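Local coordinates for protein protease Do-like 2, chloroplastic (Arabidopsis thaliana, PDB 4FLN) that acts as a chloroplast serine protease of the Deg family, making the primary cleavage of the photodamaged D1 protein of photosystem II, at residues Asp61-Trp66 / Ile388-Glu393. Numbering follows the deposited sequence.
Sequences DYSLPW and IEEECE
Ser63 and Glu391 bring the backbones closest, CA to CA 6.8 Å, where an irregular turn of the protease loop meets the last turn of a helix of the second PDZ domain. Glu390 carries the contact. Its side chain runs out extended, CG swung away from the backbone N (chi1 -174°), and brings the carboxylate to the turn, where OE2 accepts two backbone N-H groups. Tyr62 N, 3.0 Å from Glu390 OE2, meets the syn lone pair along a bent path (131°); Ser63 N donates to the same oxygen from above the carboxylate plane, more nearly straight. Glu390 OE2 also lies at the edge of the Tyr62 ring, in its plane. Ser63 OG appears to donate to Glu391 OE2, a doubtful bond because the hydroxyl is modelled too close to Glu390 CD. Asp61 OD2 accepts from Leu64 N in an Asx motif, though that bond is modelled too short to be trusted in detail. A leucine in place of Glu390 would probably leave the amides of Tyr62 and Ser63 without their shared acceptor. The contact joins the protease-region loop between strands 50-57 and 72-82 to the second PDZ domain, Tyr62 packing on Pro386 and Leu387 of helix 385-391, Trp66 touching Val379 of strand 378-382.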
ATOM      1  N   ASP B  61      25.944 -16.446   5.353  1.00 59.65           N
ATOM      2  CA  ASP B  61      25.260 -15.287   5.896  1.00 56.03           C
ATOM      3  C   ASP B  61      26.344 -14.258   6.202  1.00 62.39           C
ATOM      4  O   ASP B  61      27.324 -14.581   6.860  1.00 72.50           O
ATOM      5  CB  ASP B  61      24.512 -15.694   7.169  1.00 67.53           C
ATOM      6  CG  ASP B  61      23.808 -14.528   7.851  1.00 81.90           C
ATOM      7  OD1 ASP B  61      22.574 -14.410   7.706  1.00 86.26           O
ATOM      8  OD2 ASP B  61      24.479 -13.743   8.558  1.00 89.58           O
ATOM      9  N   TYR B  62      26.205 -13.033   5.706  1.00 61.23           N
ATOM     10  CA  TYR B  62      27.215 -12.002   5.981  1.00 63.15           C
ATOM     11  C   TYR B  62      27.033 -11.320   7.337  1.00 64.38           C
ATOM     12  O   TYR B  62      28.009 -10.961   8.009  1.00 55.92           O
ATOM     13  CB  TYR B  62      27.276 -10.982   4.843  1.00 59.16           C
ATOM     14  CG  TYR B  62      27.562 -11.649   3.526  1.00 60.88           C
ATOM     15  CD1 TYR B  62      28.857 -11.738   3.035  1.00 65.04           C
ATOM     16  CD2 TYR B  62      26.542 -12.233   2.792  1.00 63.44           C
ATOM     17  CE1 TYR B  62      29.122 -12.369   1.838  1.00 67.89           C
ATOM     18  CE2 TYR B  62      26.796 -12.865   1.597  1.00 67.55           C
ATOM     19  CZ  TYR B  62      28.086 -12.932   1.126  1.00 69.55           C
ATOM     20  OH  TYR B  62      28.328 -13.560  -0.068  1.00 74.90           O
ATOM     21  N   SER B  63      25.773 -11.148   7.720  1.00 66.71           N
ATOM     22  CA  SER B  63      25.422 -10.555   8.997  1.00 63.75           C
ATOM     23  C   SER B  63      26.046 -11.360  10.123  1.00 64.09           C
ATOM     24  O   SER B  63      26.638 -10.801  11.045  1.00 72.84           O
ATOM     25  CB  SER B  63      23.905 -10.507   9.146  1.00 67.65           C
ATOM     26  OG  SER B  63      23.318  -9.785   8.075  1.00 68.06           O
ATOM     27  N   LEU B  64      25.921 -12.679  10.034  1.00 63.44           N
ATOM     28  CA  LEU B  64      26.568 -13.584  10.980  1.00 76.07           C
ATOM     29  C   LEU B  64      27.494 -14.533  10.207  1.00 79.55           C
ATOM     30  O   LEU B  64      27.062 -15.610   9.793  1.00 80.00           O
ATOM     31  CB  LEU B  64      25.510 -14.396  11.734  1.00 77.60           C
ATOM     32  CG  LEU B  64      24.260 -13.678  12.259  1.00 75.96           C
ATOM     33  CD1 LEU B  64      23.102 -14.658  12.429  1.00 70.29           C
ATOM     34  CD2 LEU B  64      24.541 -12.940  13.561  1.00 77.39           C
ATOM     35  N   PRO B  65      28.762 -14.134   9.979  1.00 68.75           N
ATOM     36  CA  PRO B  65      29.491 -14.985   9.032  1.00 64.70           C
ATOM     37  C   PRO B  65      30.268 -16.172   9.611  1.00 69.67           C
ATOM     38  O   PRO B  65      31.319 -16.505   9.060  1.00 68.70           O
ATOM     39  CB  PRO B  65      30.508 -14.005   8.456  1.00 59.27           C
ATOM     40  CG  PRO B  65      30.821 -13.102   9.621  1.00 56.54           C
ATOM     41  CD  PRO B  65      29.534 -12.945  10.379  1.00 59.76           C
ATOM     42  N   TRP B  66      29.738 -16.833  10.635  1.00 71.44           N
ATOM     43  CA  TRP B  66      30.182 -18.165  11.040  1.00 61.63           C
ATOM     44  C   TRP B  66      29.125 -19.141  10.557  1.00 54.73           C
ATOM     45  O   TRP B  66      29.228 -20.343  10.769  1.00 50.22           O
ATOM     46  CB  TRP B  66      30.364 -18.254  12.556  1.00 57.74           C
ATOM     47  CG  TRP B  66      29.292 -17.536  13.286  1.00 70.37           C
ATOM     48  CD1 TRP B  66      28.085 -18.036  13.662  1.00 73.76           C
ATOM     49  CD2 TRP B  66      29.307 -16.165  13.700  1.00 78.31           C
ATOM     50  NE1 TRP B  66      27.349 -17.066  14.298  1.00 80.50           N
ATOM     51  CE2 TRP B  66      28.078 -15.906  14.331  1.00 81.54           C
ATOM     52  CE3 TRP B  66      30.246 -15.132  13.600  1.00 77.96           C
ATOM     53  CZ2 TRP B  66      27.758 -14.658  14.861  1.00 81.89           C
ATOM     54  CZ3 TRP B  66      29.930 -13.899  14.127  1.00 81.47           C
ATOM     55  CH2 TRP B  66      28.694 -13.670  14.750  1.00 83.57           C
ATOM     56  N   ILE B 388      25.803  -5.174   3.264  1.00 51.73           N
ATOM     57  CA  ILE B 388      24.894  -4.050   3.134  1.00 52.45           C
ATOM     58  C   ILE B 388      23.509  -4.530   2.693  1.00 51.51           C
ATOM     59  O   ILE B 388      22.512  -4.250   3.356  1.00 53.34           O
ATOM     60  CB  ILE B 388      25.451  -3.023   2.120  1.00 61.99           C
ATOM     61  CG1 ILE B 388      26.807  -2.496   2.595  1.00 56.49           C
ATOM     62  CG2 ILE B 388      24.469  -1.881   1.900  1.00 58.34           C
ATOM     63  CD1 ILE B 388      27.446  -1.518   1.664  1.00 48.23           C
ATOM     64  N   GLU B 389      23.447  -5.273   1.591  1.00 50.32           N
ATOM     65  CA  GLU B 389      22.169  -5.790   1.102  1.00 60.86           C
ATOM     66  C   GLU B 389      21.368  -6.486   2.213  1.00 63.01           C
ATOM     67  O   GLU B 389      20.175  -6.246   2.387  1.00 70.99           O
ATOM     68  CB  GLU B 389      22.387  -6.752  -0.070  1.00 69.37           C
ATOM     69  CG  GLU B 389      21.741  -6.323  -1.385  1.00 88.83           C
ATOM     70  CD  GLU B 389      22.509  -5.207  -2.095  1.00112.27           C
ATOM     71  OE1 GLU B 389      22.590  -4.081  -1.550  1.00118.09           O
ATOM     72  OE2 GLU B 389      23.032  -5.458  -3.205  1.00117.83           O
ATOM     73  N   GLU B 390      22.038  -7.338   2.971  1.00 49.63           N
ATOM     74  CA  GLU B 390      21.377  -8.165   3.961  1.00 48.84           C
ATOM     75  C   GLU B 390      20.950  -7.398   5.215  1.00 63.66           C
ATOM     76  O   GLU B 390      19.949  -7.741   5.844  1.00 67.86           O
ATOM     77  CB  GLU B 390      22.297  -9.321   4.342  1.00 51.35           C
ATOM     78  CG  GLU B 390      21.668 -10.334   5.263  1.00 58.52           C
ATOM     79  CD  GLU B 390      22.664 -11.359   5.737  1.00 71.62           C
ATOM     80  OE1 GLU B 390      22.265 -12.268   6.488  1.00 75.47           O
ATOM     81  OE2 GLU B 390      23.850 -11.252   5.361  1.00 80.00           O
ATOM     82  N   GLU B 391      21.713  -6.369   5.581  1.00 72.38           N
ATOM     83  CA  GLU B 391      21.400  -5.547   6.754  1.00 76.40           C
ATOM     84  C   GLU B 391      20.386  -4.463   6.369  1.00 77.96           C
ATOM     85  O   GLU B 391      19.852  -3.750   7.222  1.00 81.84           O
ATOM     86  CB  GLU B 391      22.682  -4.914   7.316  1.00 74.71           C
ATOM     87  CG  GLU B 391      22.877  -5.078   8.823  1.00 77.27           C
ATOM     88  CD  GLU B 391      23.810  -6.224   9.183  1.00 83.39           C
ATOM     89  OE1 GLU B 391      25.010  -5.972   9.428  1.00 90.05           O
ATOM     90  OE2 GLU B 391      23.345  -7.377   9.233  1.00 84.15           O
ATOM     91  N   CYS B 392      20.103  -4.410   5.070  1.00 78.36           N
ATOM     92  CA  CYS B 392      19.302  -3.380   4.391  1.00 80.32           C
ATOM     93  C   CYS B 392      19.790  -1.929   4.534  1.00 81.06           C
ATOM     94  O   CYS B 392      20.985  -1.677   4.618  1.00 69.74           O
ATOM     95  CB  CYS B 392      17.822  -3.493   4.796  1.00 71.43           C
ATOM     96  N   GLU B 393      18.859  -0.979   4.559  1.00 95.49           N
ATOM     97  CA  GLU B 393      19.234   0.439   4.448  1.00100.33           C
ATOM     98  C   GLU B 393      19.652   1.174   5.719  1.00 89.13           C
ATOM     99  O   GLU B 393      20.671   1.868   5.732  1.00 65.98           O
ATOM    100  CB  GLU B 393      18.194   1.237   3.652  1.00112.81           C
ATOM    101  CG  GLU B 393      18.263   0.984   2.142  1.00121.79           C
ATOM    102  CD  GLU B 393      19.561   0.294   1.705  1.00122.74           C
ATOM    103  OE1 GLU B 393      20.665   0.770   2.062  1.00111.34           O
ATOM    104  OE2 GLU B 393      19.469  -0.734   0.998  1.00126.64           O
TER